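Local coordinates for protein 3-phytase (Klebsiella pneumoniae, PDB 2WNH) that probably removes phosphate from phytate (inositol hexakisphosphate) as a 3-phytase of the histidine acid phosphatase family, at residues V19-R24 against S320-R325; A40-P45 against Q173-A178; C182-T187 against S205-M210; Y335-F340 against M360-W365. The protein carries 3 engineered substitutions. All blocks are in the same frame, centred on the assembly; numbering follows the deposited sequence.

Contact 1: V19-R24 against S320-R325; sequences VVELSR and SLVLER
Ser320 OG donates to Glu21 OE2 at 2.6 Å, using the anti lone pair of that oxygen, and this short bond ties two neighbouring strands through their side chains. Glu21 stands across from Val322, so its carboxylate reaches its partner diagonally; CG lies anti to the backbone N (chi1 -178°) and the extended chain carries the acid two residues along the opposite strand. The same OE2 forms a salt bridge with Lys67, while OE1 accepts from Trp284 NE1, so both oxygens of this buried acid are held, which probably favours its ionised form. The backbones add two reciprocal pairs of bonds: Val20 N to Leu323 O (2.8 Å, 177° at the hydrogen) with its return from Leu323 N, and Leu22 N to Leu321 O (2.9 Å) with its return from Leu321 N.

Strands 14-24 and 320-328 thus pair antiparallel, their segments running at 175°, within the mixed sheet of the histidine phosphatase fold. Parallel strand 284-289 takes up bonds from Val19, Glu21 and Ser23 on the other edge of 14-24. Arg24, at the strand's end, opens the RHGxRxP signature of the family.

Packing divides between two faces. On the one bearing Glu21, Val19 CG1 meets Val322 CG1 at 3.8 Å, and Val19 CG2 lies beside Glu324 CG at 4.1 Å; the Glu324 carboxylate goes on to Tyr75. Val20, Leu22, Leu321 and Leu323 form the other face, where Val20 CB and Leu323 CB are 4.3 Å apart; helix 256-274 covers Val20 and Leu22, helix 291-301 covers Leu22 and Leu321, and Leu323 packs on Val338 of the next strand.

Contact 2: A40-P45 against Q173-A178; sequences AATGRP and QAVCQA
Arg44 turns its guanidinium edge to the carbonyl of Val175 and one of its faces to Gln177. Arg44 NE (2.8 Å) and NH2 (2.7 Å) both bond to Val175 O, a side-on grip on a single oxygen, which lies in the guanidinium plane. The two donors differ in their view of the carbonyl: NE lies nearly in line with the C=O bond, whereas NH2 stands well above the carbonyl plane, and both N-H bonds are bent, as a shared acceptor requires. Bends at chi2 and chi3 (-87° and -117°) fold the arginine into this pose. Gln177 then lays its CG across the face, 3.2 Å above the plane toward the rim, with its amide 20° from parallel to the guanidinium and Gln177 NE2 3.5 Å from Arg44 CB.

Val175 is the last helical residue of 165-175, so the positive group meets the carboxyl end of a helix, where the helix dipole would probably favour it. Helix 32-42 closes with a Schellman motif in which Gly43 has positive phi. Next to the guanidinium grip, Thr42 CG2 touches Val175 CG2 at 3.8 Å, the side chains meeting at about a right angle. A water accepts from Gln177 N and donates to Thr42 O, while Trp229 adds a cation-pi partner for Arg44.

Contact 3: C182-T187 against S205-M210; sequences CPIFDT and SVMANM
Ile184 and Phe185 belong to a single irregular turn, helical in its backbone angles but without regular helical bonds, that follows the Cys176-Cys182 disulfide and rests on helix 204-219. No hydrogen bond crosses the contact; it is made by apolar side chains and a sulfur.

Ile184 carries most of it. Ile184 CG1 lies anti to the backbone N (chi1 -158°), and Ile184 CD1 beyond it reaches Val206 CB at 3.7 Å, while Ile184 CG2 is left in the crowded position between N and the carbonyl carbon and meets the methyl CE of Met210 at 3.6 Å. The isoleucine therefore spreads its two branches over residues one helical turn apart, Val206 and Met210, and the side chains of Ile184 and Met210 slide past each other in opposite directions. Met210 brings its CE back to the isoleucine by a bend at chi3 (-94°). Met207, next to Val206 on the helix, adds its CG at 4.5 Å from Ile184 CG1.

Phe185 sets its ring beside the same Met207. Met207 SD is 4.3 Å from Phe185 CE2 and 5.1 Å from the ring centroid, 45° off the ring normal, so the sulfur approaches obliquely. Behind these residues, helix 165-175 packs on Phe185 through Ile168 and Leu171, and the latter also touches Met207; Ala41 of helix 32-42 touches both Ile184 and Val206.

A disulfide-bearing loop is thereby seated among three helices of the mostly helical domain found in branch 2 histidine phosphatases, with an oblique Met-aromatic contact at one side of the seat.

Contact 4: Y335-F340 against M360-W365; sequences YLRVYF and MLRQEW
Arg337 NE and Glu364 OE2 form a salt bridge of 2.8 Å, nearly straight at 169° and lying close to the guanidinium plane. The acid oxygen is met almost head-on along its C-O bond, and the carboxylate plane is turned 77° from that of the guanidinium. With CG anti to the backbone N and the chain extended to NE, Arg337 reaches diagonally from its own strand to the acid opposite Tyr339. Tyr339 lays CE1 over one face of the Arg337 guanidinium, 3.3 Å above its plane.

Arg362 comes in beside them. Arg362 CD lies 3.4 Å from Tyr339 CD2; the Arg362 guanidinium is almost perpendicular to the tyrosine ring and far from it, at most a weak cation-pi attraction. Arg362 NH1 is 4.1 Å from Arg337 NH2, and a water accepts from both, weakly from Arg337, bridging these like charges from one side. On the other side of the strand, Val338 CB packs on Trp365 CB at 3.9 Å.

The backbones hold these groups in register: Phe340 N donates to Gln363 O and Gln363 N to Phe340 O, each at 3.0 Å, and Trp365 N donates to Val338 O at 2.9 Å.

An outer shell probably helps to position the first. Glu324 takes both Arg337 NH1 and Tyr339 OH, Glu364 OE1 accepts from Thr377, and the Trp365 ring meets Phe303 edge-to-face.

Short strand 361-364 thus joins 334-342 as a twisted antiparallel partner, their segments at 138°, and extends the mixed central sheet of the histidine phosphatase fold beyond the hairpin of strands 320-328 and 334-342.

In the fold
Contacts 1 and 4 share the central sheet: strands 320-328 and 334-342 are neighbours, joined by Val322 N and Tyr339 O at 2.8 Å, and the contact centres lie 9 Å apart. Contacts 2 and 3, centres 10 Å apart, belong to the helical domain and are linked through the Cys176 SG-Cys182 SG disulfide (2.0 Å). The two pairs lie on opposite sides of the chain's centre, contacts 1 and 2 about 38 Å apart between centres. Histidine acid phosphatases bind substrate between the sheet-bearing and helical domains, consistent with the signature beginning where contact 1 ends. Near contact 4, Leu361 is about 8 Å, between side chains, from His358, a magnesium ligand of this enzyme although no magnesium is bound to this chain.

Contact 1: V19-R24 against S320-R325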
loop_
_atom_site.group_PDB
_atom_site.type_symbol
_atom_site.label_atom_id
_atom_site.label_comp_id
_atom_site.label_asym_id
_atom_site.label_seq_id
_atom_site.Cartn_x
_atom_site.Cartn_y
_atom_site.Cartn_z
ATOM N N VAL B 19 -19.557 -16.566 12.204
ATOM C CA VAL B 19 -18.466 -17.103 13.002
ATOM C C VAL B 19 -18.685 -16.737 14.468
ATOM O O VAL B 19 -18.986 -15.584 14.806
ATOM C CB VAL B 19 -17.089 -16.512 12.550
ATOM C CG1 VAL B 19 -15.955 -17.064 13.429
ATOM C CG2 VAL B 19 -16.782 -16.815 11.064
ATOM N N VAL B 20 -18.525 -17.729 15.353
ATOM C CA VAL B 20 -18.452 -17.466 16.795
ATOM C C VAL B 20 -17.115 -18.016 17.259
ATOM O O VAL B 20 -16.825 -19.200 17.053
ATOM C CB VAL B 20 -19.609 -18.173 17.583
ATOM C CG1 VAL B 20 -19.396 -18.084 19.102
ATOM C CG2 VAL B 20 -20.955 -17.571 17.189
ATOM N N GLU B 21 -16.299 -17.153 17.855
ATOM C CA GLU B 21 -14.949 -17.538 18.256
ATOM C C GLU B 21 -14.659 -17.216 19.725
ATOM O O GLU B 21 -15.009 -16.118 20.224
ATOM C CB GLU B 21 -13.943 -16.805 17.363
ATOM C CG GLU B 21 -12.484 -17.138 17.640
ATOM C CD GLU B 21 -11.564 -16.636 16.541
ATOM O OE1 GLU B 21 -11.955 -15.715 15.814
ATOM O OE2 GLU B 21 -10.467 -17.211 16.373
ATOM N N LEU B 22 -14.041 -18.197 20.397
ATOM C CA LEU B 22 -13.592 -18.074 21.785
ATOM C C LEU B 22 -12.072 -18.220 21.805
ATOM O O LEU B 22 -11.556 -19.328 21.647
ATOM C CB LEU B 22 -14.255 -19.157 22.674
ATOM C CG LEU B 22 -13.811 -19.158 24.160
ATOM C CD1 LEU B 22 -14.180 -17.838 24.877
ATOM C CD2 LEU B 22 -14.375 -20.364 24.922
ATOM N N SER B 23 -11.378 -17.110 22.053
ATOM C CA SER B 23 -9.931 -17.035 22.010
ATOM C C SER B 23 -9.357 -16.998 23.416
ATOM O O SER B 23 -9.942 -16.368 24.299
ATOM C CB SER B 23 -9.513 -15.740 21.310
ATOM O OG SER B 23 -8.089 -15.622 21.232
ATOM N N ARG B 24 -8.190 -17.622 23.598
ATOM C CA ARG B 24 -7.400 -17.421 24.803
ATOM C C ARG B 24 -6.667 -16.106 24.623
ATOM O O ARG B 24 -6.364 -15.698 23.487
ATOM C CB ARG B 24 -6.366 -18.560 24.985
ATOM C CG ARG B 24 -5.659 -18.500 26.341
ATOM C CD ARG B 24 -4.501 -19.496 26.464
ATOM N NE ARG B 24 -3.741 -19.203 27.703
ATOM C CZ ARG B 24 -2.587 -19.776 28.052
ATOM N NH1 ARG B 24 -2.041 -20.710 27.286
ATOM N NH2 ARG B 24 -1.964 -19.392 29.172
ATOM N N SER B 320 -7.694 -20.540 19.622
ATOM C CA SER B 320 -9.142 -20.333 19.741
ATOM C C SER B 320 -9.968 -21.534 19.312
ATOM O O SER B 320 -9.513 -22.355 18.527
ATOM C CB SER B 320 -9.595 -19.083 18.988
ATOM O OG SER B 320 -9.509 -19.271 17.594
ATOM N N LEU B 321 -11.177 -21.592 19.881
ATOM C CA LEU B 321 -12.221 -22.537 19.532
ATOM C C LEU B 321 -13.200 -21.769 18.641
ATOM O O LEU B 321 -13.644 -20.666 18.988
ATOM C CB LEU B 321 -12.913 -22.990 20.828
ATOM C CG LEU B 321 -13.943 -24.099 20.746
ATOM C CD1 LEU B 321 -13.354 -25.364 20.112
ATOM C CD2 LEU B 321 -14.392 -24.383 22.189
ATOM N N VAL B 322 -13.534 -22.346 17.493
ATOM C CA VAL B 322 -14.396 -21.663 16.536
ATOM C C VAL B 322 -15.613 -22.500 16.175
ATOM O O VAL B 322 -15.475 -23.690 15.862
ATOM C CB VAL B 322 -13.639 -21.275 15.234
ATOM C CG1 VAL B 322 -14.607 -20.568 14.253
ATOM C CG2 VAL B 322 -12.418 -20.395 15.536
ATOM N N LEU B 323 -16.781 -21.846 16.136
ATOM C CA LEU B 323 -17.980 -22.420 15.506
ATOM C C LEU B 323 -18.323 -21.571 14.276
ATOM O O LEU B 323 -18.409 -20.345 14.378
ATOM C CB LEU B 323 -19.167 -22.350 16.460
ATOM C CG LEU B 323 -18.965 -22.861 17.885
ATOM C CD1 LEU B 323 -20.242 -22.591 18.716
ATOM C CD2 LEU B 323 -18.594 -24.327 17.887
ATOM N N GLU B 324 -18.539 -22.231 13.146
ATOM C CA GLU B 324 -18.961 -21.560 11.911
ATOM C C GLU B 324 -20.277 -22.136 11.389
ATOM O O GLU B 324 -20.387 -23.342 11.208
ATOM C CB GLU B 324 -17.896 -21.746 10.813
ATOM C CG GLU B 324 -16.605 -20.922 11.028
ATOM C CD GLU B 324 -15.474 -21.296 10.054
ATOM O OE1 GLU B 324 -15.613 -22.264 9.256
ATOM O OE2 GLU B 324 -14.411 -20.631 10.092
ATOM N N ARG B 325 -21.240 -21.264 11.096
ATOM C CA ARG B 325 -22.457 -21.688 10.384
ATOM C C ARG B 325 -22.285 -21.465 8.893
ATOM O O ARG B 325 -22.016 -20.348 8.458
ATOM C CB ARG B 325 -23.695 -20.917 10.867
ATOM C CG ARG B 325 -24.996 -21.533 10.324
ATOM C CD ARG B 325 -26.205 -20.807 10.843
ATOM N NE ARG B 325 -26.496 -19.567 10.130
ATOM C CZ ARG B 325 -26.480 -18.355 10.682
ATOM N NH1 ARG B 325 -26.137 -18.189 11.961
ATOM N NH2 ARG B 325 -26.794 -17.294 9.944
#

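Contact 2: A40-P45 against Q173-A178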
loop_
_atom_site.group_PDB
_atom_site.type_symbol
_atom_site.label_atom_id
_atom_site.label_comp_id
_atom_site.label_asym_id
_atom_site.label_seq_id
_atom_site.Cartn_x
_atom_site.Cartn_y
_atom_site.Cartn_z
ATOM N N ALA B 40 8.559 -20.473 45.295
ATOM C CA ALA B 40 8.570 -21.277 46.529
ATOM C C ALA B 40 8.901 -22.731 46.227
ATOM O O ALA B 40 9.731 -23.337 46.915
ATOM C CB ALA B 40 7.225 -21.169 47.277
ATOM N N ALA B 41 8.275 -23.278 45.185
ATOM C CA ALA B 41 8.483 -24.669 44.757
ATOM C C ALA B 41 9.931 -25.040 44.451
ATOM O O ALA B 41 10.341 -26.192 44.646
ATOM C CB ALA B 41 7.617 -24.977 43.539
ATOM N N THR B 42 10.696 -24.083 43.932
ATOM C CA THR B 42 12.055 -24.364 43.450
ATOM C C THR B 42 13.116 -23.680 44.301
ATOM O O THR B 42 14.306 -23.823 44.042
ATOM C CB THR B 42 12.237 -23.917 41.975
ATOM O OG1 THR B 42 11.906 -22.523 41.866
ATOM C CG2 THR B 42 11.350 -24.729 41.062
ATOM N N GLY B 43 12.666 -22.927 45.299
ATOM C CA GLY B 43 13.541 -22.227 46.228
ATOM C C GLY B 43 14.446 -21.198 45.578
ATOM O O GLY B 43 15.545 -20.938 46.064
ATOM N N ARG B 44 14.002 -20.610 44.466
ATOM C CA ARG B 44 14.803 -19.559 43.825
ATOM C C ARG B 44 13.924 -18.596 43.013
ATOM O O ARG B 44 12.785 -18.931 42.687
ATOM C CB ARG B 44 15.924 -20.173 42.964
ATOM C CG ARG B 44 15.612 -20.331 41.507
ATOM C CD ARG B 44 14.938 -21.629 41.247
ATOM N NE ARG B 44 15.631 -22.596 40.394
ATOM C CZ ARG B 44 16.801 -22.467 39.752
ATOM N NH1 ARG B 44 17.534 -21.377 39.829
ATOM N NH2 ARG B 44 17.233 -23.480 39.002
ATOM N N PRO B 45 14.445 -17.395 42.709
ATOM C CA PRO B 45 13.695 -16.460 41.871
ATOM C C PRO B 45 13.709 -16.884 40.410
ATOM O O PRO B 45 14.697 -17.463 39.928
ATOM C CB PRO B 45 14.464 -15.149 42.036
ATOM C CG PRO B 45 15.888 -15.603 42.283
ATOM C CD PRO B 45 15.746 -16.833 43.131
ATOM N N GLN B 173 15.212 -31.524 36.075
ATOM C CA GLN B 173 16.464 -31.181 35.376
ATOM C C GLN B 173 16.508 -29.729 34.899
ATOM O O GLN B 173 17.568 -29.090 34.917
ATOM C CB GLN B 173 16.661 -32.085 34.169
ATOM C CG GLN B 173 17.083 -33.502 34.500
ATOM C CD GLN B 173 17.014 -34.437 33.295
ATOM O OE1 GLN B 173 16.992 -35.657 33.449
ATOM N NE2 GLN B 173 16.972 -33.869 32.094
ATOM N N ALA B 174 15.357 -29.214 34.464
ATOM C CA ALA B 174 15.285 -27.867 33.903
ATOM C C ALA B 174 15.277 -26.790 34.981
ATOM O O ALA B 174 15.866 -25.720 34.788
ATOM C CB ALA B 174 14.036 -27.730 32.999
ATOM N N VAL B 175 14.625 -27.066 36.110
ATOM C CA VAL B 175 14.292 -26.010 37.084
ATOM C C VAL B 175 14.981 -26.071 38.462
ATOM O O VAL B 175 15.005 -25.071 39.195
ATOM C CB VAL B 175 12.747 -25.831 37.271
ATOM C CG1 VAL B 175 12.033 -25.713 35.913
ATOM C CG2 VAL B 175 12.147 -26.974 38.105
ATOM N N CYS B 176 15.534 -27.227 38.817
ATOM C CA CYS B 176 16.149 -27.377 40.139
ATOM C C CYS B 176 17.636 -27.087 40.109
ATOM O O CYS B 176 18.331 -27.498 39.181
ATOM C CB CYS B 176 15.871 -28.766 40.712
ATOM S SG CYS B 176 14.100 -29.042 40.998
ATOM N N GLN B 177 18.110 -26.351 41.114
ATOM C CA GLN B 177 19.536 -26.074 41.261
ATOM C C GLN B 177 20.273 -27.301 41.760
ATOM O O GLN B 177 19.793 -27.999 42.662
ATOM C CB GLN B 177 19.771 -24.937 42.245
ATOM C CG GLN B 177 19.255 -23.601 41.797
ATOM C CD GLN B 177 19.653 -22.489 42.736
ATOM O OE1 GLN B 177 20.769 -21.974 42.664
ATOM N NE2 GLN B 177 18.738 -22.101 43.619
ATOM N N ALA B 178 21.442 -27.549 41.170
ATOM C CA ALA B 178 22.341 -28.614 41.606
ATOM C C ALA B 178 22.636 -28.483 43.095
ATOM O O ALA B 178 23.059 -27.419 43.557
ATOM C CB ALA B 178 23.642 -28.576 40.800
HETATM O O HOH W 1 16.548 -25.243 43.464
#

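Contact 3: C182-T187 against S205-M210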
loop_
_atom_site.group_PDB
_atom_site.type_symbol
_atom_site.label_atom_id
_atom_site.label_comp_id
_atom_site.label_asym_id
_atom_site.label_seq_id
_atom_site.Cartn_x
_atom_site.Cartn_y
_atom_site.Cartn_z
ATOM N N CYS B 182 14.665 -28.552 46.375
ATOM C CA CYS B 182 13.632 -28.234 45.395
ATOM C C CYS B 182 12.352 -28.832 45.967
ATOM O O CYS B 182 11.965 -29.937 45.585
ATOM C CB CYS B 182 13.988 -28.857 44.045
ATOM S SG CYS B 182 13.584 -27.862 42.578
ATOM N N PRO B 183 11.710 -28.107 46.910
ATOM C CA PRO B 183 10.607 -28.595 47.756
ATOM C C PRO B 183 9.488 -29.343 47.012
ATOM O O PRO B 183 9.107 -30.447 47.424
ATOM C CB PRO B 183 10.061 -27.316 48.400
ATOM C CG PRO B 183 11.205 -26.390 48.415
ATOM C CD PRO B 183 12.032 -26.698 47.202
ATOM N N ILE B 184 8.985 -28.765 45.922
ATOM C CA ILE B 184 7.848 -29.354 45.188
ATOM C C ILE B 184 7.998 -30.835 44.774
ATOM O O ILE B 184 7.004 -31.565 44.707
ATOM C CB ILE B 184 7.428 -28.473 43.958
ATOM C CG1 ILE B 184 5.975 -28.738 43.527
ATOM C CG2 ILE B 184 8.381 -28.660 42.787
ATOM C CD1 ILE B 184 4.915 -28.301 44.543
ATOM N N PHE B 185 9.218 -31.284 44.485
ATOM C CA PHE B 185 9.395 -32.650 43.982
ATOM C C PHE B 185 9.347 -33.677 45.115
ATOM O O PHE B 185 9.239 -34.871 44.865
ATOM C CB PHE B 185 10.657 -32.769 43.111
ATOM C CG PHE B 185 10.596 -31.920 41.862
ATOM C CD1 PHE B 185 11.068 -30.609 41.868
ATOM C CD2 PHE B 185 10.028 -32.423 40.697
ATOM C CE1 PHE B 185 10.979 -29.803 40.713
ATOM C CE2 PHE B 185 9.933 -31.629 39.534
ATOM C CZ PHE B 185 10.411 -30.318 39.550
ATOM N N ASP B 186 9.390 -33.182 46.352
ATOM C CA ASP B 186 9.240 -34.017 47.548
ATOM C C ASP B 186 7.785 -34.163 48.034
ATOM O O ASP B 186 7.488 -35.072 48.821
ATOM C CB ASP B 186 10.103 -33.471 48.698
ATOM C CG ASP B 186 11.580 -33.359 48.335
ATOM O OD1 ASP B 186 12.112 -34.261 47.638
ATOM O OD2 ASP B 186 12.212 -32.361 48.760
ATOM N N THR B 187 6.885 -33.285 47.585
ATOM C CA THR B 187 5.505 -33.314 48.083
ATOM C C THR B 187 4.674 -34.408 47.392
ATOM O O THR B 187 4.669 -34.512 46.160
ATOM C CB THR B 187 4.787 -31.916 48.033
ATOM O OG1 THR B 187 3.809 -31.880 46.985
ATOM C CG2 THR B 187 5.780 -30.754 47.870
ATOM N N SER B 205 -0.293 -29.458 40.670
ATOM C CA SER B 205 -0.821 -28.158 40.261
ATOM C C SER B 205 0.298 -27.140 40.088
ATOM O O SER B 205 0.303 -26.407 39.098
ATOM C CB SER B 205 -1.936 -27.642 41.184
ATOM O OG SER B 205 -1.459 -27.391 42.493
ATOM N N VAL B 206 1.252 -27.106 41.024
ATOM C CA VAL B 206 2.372 -26.170 40.923
ATOM C C VAL B 206 3.323 -26.582 39.793
ATOM O O VAL B 206 3.822 -25.730 39.071
ATOM C CB VAL B 206 3.097 -25.953 42.270
ATOM C CG1 VAL B 206 4.248 -24.945 42.112
ATOM C CG2 VAL B 206 2.108 -25.419 43.314
ATOM N N MET B 207 3.539 -27.885 39.610
ATOM C CA MET B 207 4.304 -28.347 38.452
ATOM C C MET B 207 3.688 -27.862 37.144
ATOM O O MET B 207 4.406 -27.449 36.229
ATOM C CB MET B 207 4.443 -29.861 38.432
ATOM C CG MET B 207 5.533 -30.353 39.385
ATOM S SD MET B 207 5.691 -32.135 39.334
ATOM C CE MET B 207 5.112 -32.561 40.969
ATOM N N ALA B 208 2.363 -27.917 37.074
ATOM C CA ALA B 208 1.635 -27.414 35.898
ATOM C C ALA B 208 1.856 -25.907 35.704
ATOM O O ALA B 208 2.034 -25.468 34.557
ATOM C CB ALA B 208 0.135 -27.745 36.020
ATOM N N ASN B 209 1.853 -25.136 36.795
ATOM C CA ASN B 209 2.208 -23.710 36.765
ATOM C C ASN B 209 3.613 -23.514 36.182
ATOM O O ASN B 209 3.863 -22.566 35.433
ATOM C CB ASN B 209 2.242 -23.082 38.180
ATOM C CG ASN B 209 0.877 -22.928 38.833
ATOM O OD1 ASN B 209 0.790 -22.868 40.075
ATOM N ND2 ASN B 209 -0.185 -22.829 38.030
ATOM N N MET B 210 4.548 -24.385 36.578
ATOM C CA MET B 210 5.926 -24.289 36.088
ATOM C C MET B 210 6.013 -24.556 34.584
ATOM O O MET B 210 6.656 -23.805 33.861
ATOM C CB MET B 210 6.846 -25.245 36.862
ATOM C CG MET B 210 7.113 -24.804 38.279
ATOM S SD MET B 210 8.166 -26.041 39.101
ATOM C CE MET B 210 6.943 -27.033 39.878
#

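Contact 4: Y335-F340 against M360-W365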
loop_
_atom_site.group_PDB
_atom_site.type_symbol
_atom_site.label_atom_id
_atom_site.label_comp_id
_atom_site.label_asym_id
_atom_site.label_seq_id
_atom_site.Cartn_x
_atom_site.Cartn_y
_atom_site.Cartn_z
ATOM N N TYR B 335 -25.290 -26.012 8.044
ATOM C CA TYR B 335 -24.291 -26.908 8.604
ATOM C C TYR B 335 -23.451 -26.150 9.617
ATOM O O TYR B 335 -23.382 -24.941 9.574
ATOM C CB TYR B 335 -23.370 -27.412 7.499
ATOM C CG TYR B 335 -24.043 -28.390 6.578
ATOM C CD1 TYR B 335 -24.900 -27.939 5.562
ATOM C CD2 TYR B 335 -23.831 -29.775 6.717
ATOM C CE1 TYR B 335 -25.532 -28.841 4.694
ATOM C CE2 TYR B 335 -24.459 -30.678 5.859
ATOM C CZ TYR B 335 -25.306 -30.202 4.862
ATOM O OH TYR B 335 -25.938 -31.078 4.011
ATOM N N LEU B 336 -22.812 -26.887 10.514
ATOM C CA LEU B 336 -21.906 -26.318 11.487
ATOM C C LEU B 336 -20.514 -26.912 11.274
ATOM O O LEU B 336 -20.385 -28.096 10.977
ATOM C CB LEU B 336 -22.422 -26.624 12.895
ATOM C CG LEU B 336 -21.708 -25.953 14.059
ATOM C CD1 LEU B 336 -21.978 -24.453 14.048
ATOM C CD2 LEU B 336 -22.134 -26.581 15.391
ATOM N N ARG B 337 -19.491 -26.064 11.383
ATOM C CA ARG B 337 -18.096 -26.494 11.447
ATOM C C ARG B 337 -17.554 -26.076 12.804
ATOM O O ARG B 337 -17.820 -24.961 13.274
ATOM C CB ARG B 337 -17.302 -25.825 10.320
ATOM C CG ARG B 337 -15.837 -26.154 10.332
ATOM C CD ARG B 337 -15.171 -25.616 9.101
ATOM N NE ARG B 337 -13.755 -25.934 9.116
ATOM C CZ ARG B 337 -12.791 -25.048 8.912
ATOM N NH1 ARG B 337 -13.086 -23.767 8.695
ATOM N NH2 ARG B 337 -11.528 -25.453 8.933
ATOM N N VAL B 338 -16.799 -26.970 13.453
ATOM C CA VAL B 338 -16.327 -26.725 14.812
ATOM C C VAL B 338 -14.858 -27.110 14.834
ATOM O O VAL B 338 -14.494 -28.217 14.428
ATOM C CB VAL B 338 -17.103 -27.618 15.825
ATOM C CG1 VAL B 338 -16.574 -27.389 17.226
ATOM C CG2 VAL B 338 -18.578 -27.318 15.755
ATOM N N TYR B 339 -13.985 -26.199 15.270
ATOM C CA TYR B 339 -12.564 -26.553 15.290
ATOM C C TYR B 339 -11.781 -25.800 16.340
ATOM O O TYR B 339 -12.259 -24.799 16.886
ATOM C CB TYR B 339 -11.916 -26.380 13.901
ATOM C CG TYR B 339 -11.992 -24.999 13.309
ATOM C CD1 TYR B 339 -13.091 -24.613 12.556
ATOM C CD2 TYR B 339 -10.945 -24.089 13.481
ATOM C CE1 TYR B 339 -13.160 -23.352 11.995
ATOM C CE2 TYR B 339 -10.996 -22.806 12.904
ATOM C CZ TYR B 339 -12.120 -22.454 12.178
ATOM O OH TYR B 339 -12.235 -21.220 11.561
ATOM N N PHE B 340 -10.587 -26.307 16.635
ATOM C CA PHE B 340 -9.671 -25.646 17.523
ATOM C C PHE B 340 -8.415 -25.345 16.719
ATOM O O PHE B 340 -7.971 -26.178 15.923
ATOM C CB PHE B 340 -9.308 -26.532 18.721
ATOM C CG PHE B 340 -8.339 -25.876 19.672
ATOM C CD1 PHE B 340 -8.732 -24.788 20.457
ATOM C CD2 PHE B 340 -7.020 -26.316 19.756
ATOM C CE1 PHE B 340 -7.838 -24.146 21.316
ATOM C CE2 PHE B 340 -6.118 -25.675 20.635
ATOM C CZ PHE B 340 -6.530 -24.597 21.405
ATOM N N MET B 360 -1.846 -22.295 10.337
ATOM C CA MET B 360 -2.319 -22.608 11.683
ATOM C C MET B 360 -2.446 -24.120 11.818
ATOM O O MET B 360 -2.833 -24.809 10.867
ATOM C CB MET B 360 -3.692 -21.981 11.939
ATOM C CG MET B 360 -3.698 -20.478 11.913
ATOM S SD MET B 360 -2.870 -19.785 13.370
ATOM C CE MET B 360 -4.029 -20.132 14.685
ATOM N N LEU B 361 -2.119 -24.621 13.005
ATOM C CA LEU B 361 -2.451 -25.987 13.385
ATOM C C LEU B 361 -3.939 -26.043 13.701
ATOM O O LEU B 361 -4.446 -25.156 14.377
ATOM C CB LEU B 361 -1.646 -26.391 14.609
ATOM C CG LEU B 361 -0.125 -26.242 14.448
ATOM C CD1 LEU B 361 0.586 -26.594 15.765
ATOM C CD2 LEU B 361 0.417 -27.067 13.275
ATOM N N ARG B 362 -4.642 -27.068 13.219
ATOM C CA ARG B 362 -6.079 -27.113 13.406
ATOM C C ARG B 362 -6.593 -28.540 13.566
ATOM O O ARG B 362 -6.076 -29.471 12.911
ATOM C CB ARG B 362 -6.763 -26.457 12.190
ATOM C CG ARG B 362 -8.229 -26.141 12.388
ATOM C CD ARG B 362 -8.821 -25.358 11.198
ATOM N NE ARG B 362 -7.888 -24.388 10.627
ATOM C CZ ARG B 362 -7.253 -24.552 9.466
ATOM N NH1 ARG B 362 -7.460 -25.640 8.732
ATOM N NH2 ARG B 362 -6.419 -23.619 9.035
ATOM N N GLN B 363 -7.600 -28.714 14.425
ATOM C CA GLN B 363 -8.318 -29.982 14.492
ATOM C C GLN B 363 -9.817 -29.738 14.513
ATOM O O GLN B 363 -10.329 -28.919 15.275
ATOM C CB GLN B 363 -7.891 -30.809 15.711
ATOM C CG GLN B 363 -8.540 -32.193 15.706
ATOM C CD GLN B 363 -7.892 -33.155 16.694
ATOM O OE1 GLN B 363 -6.701 -33.026 17.049
ATOM N NE2 GLN B 363 -8.671 -34.144 17.132
ATOM N N GLU B 364 -10.523 -30.444 13.642
ATOM C CA GLU B 364 -11.963 -30.272 13.579
ATOM C C GLU B 364 -12.699 -31.346 14.369
ATOM O O GLU B 364 -12.274 -32.502 14.391
ATOM C CB GLU B 364 -12.408 -30.355 12.109
ATOM C CG GLU B 364 -11.767 -29.336 11.180
ATOM C CD GLU B 364 -12.251 -29.529 9.755
ATOM O OE1 GLU B 364 -11.929 -30.609 9.143
ATOM O OE2 GLU B 364 -12.960 -28.618 9.253
ATOM N N TRP B 365 -13.794 -30.958 15.010
ATOM C CA TRP B 365 -14.749 -31.888 15.627
ATOM C C TRP B 365 -15.602 -32.530 14.543
ATOM O O TRP B 365 -15.866 -31.915 13.497
ATOM C CB TRP B 365 -15.642 -31.101 16.597
ATOM C CG TRP B 365 -16.745 -31.874 17.232
ATOM C CD1 TRP B 365 -16.682 -32.602 18.394
ATOM C CD2 TRP B 365 -18.105 -31.961 16.778
ATOM N NE1 TRP B 365 -17.917 -33.164 18.672
ATOM C CE2 TRP B 365 -18.805 -32.781 17.700
ATOM C CE3 TRP B 365 -18.801 -31.438 15.674
ATOM C CZ2 TRP B 365 -20.156 -33.076 17.556
ATOM C CZ3 TRP B 365 -20.133 -31.759 15.525
ATOM C CH2 TRP B 365 -20.802 -32.563 16.461
HETATM O O HOH W 2 -9.391 -27.791 8.784
HETATM O O HOH W 3 -16.489 -29.504 12.231
#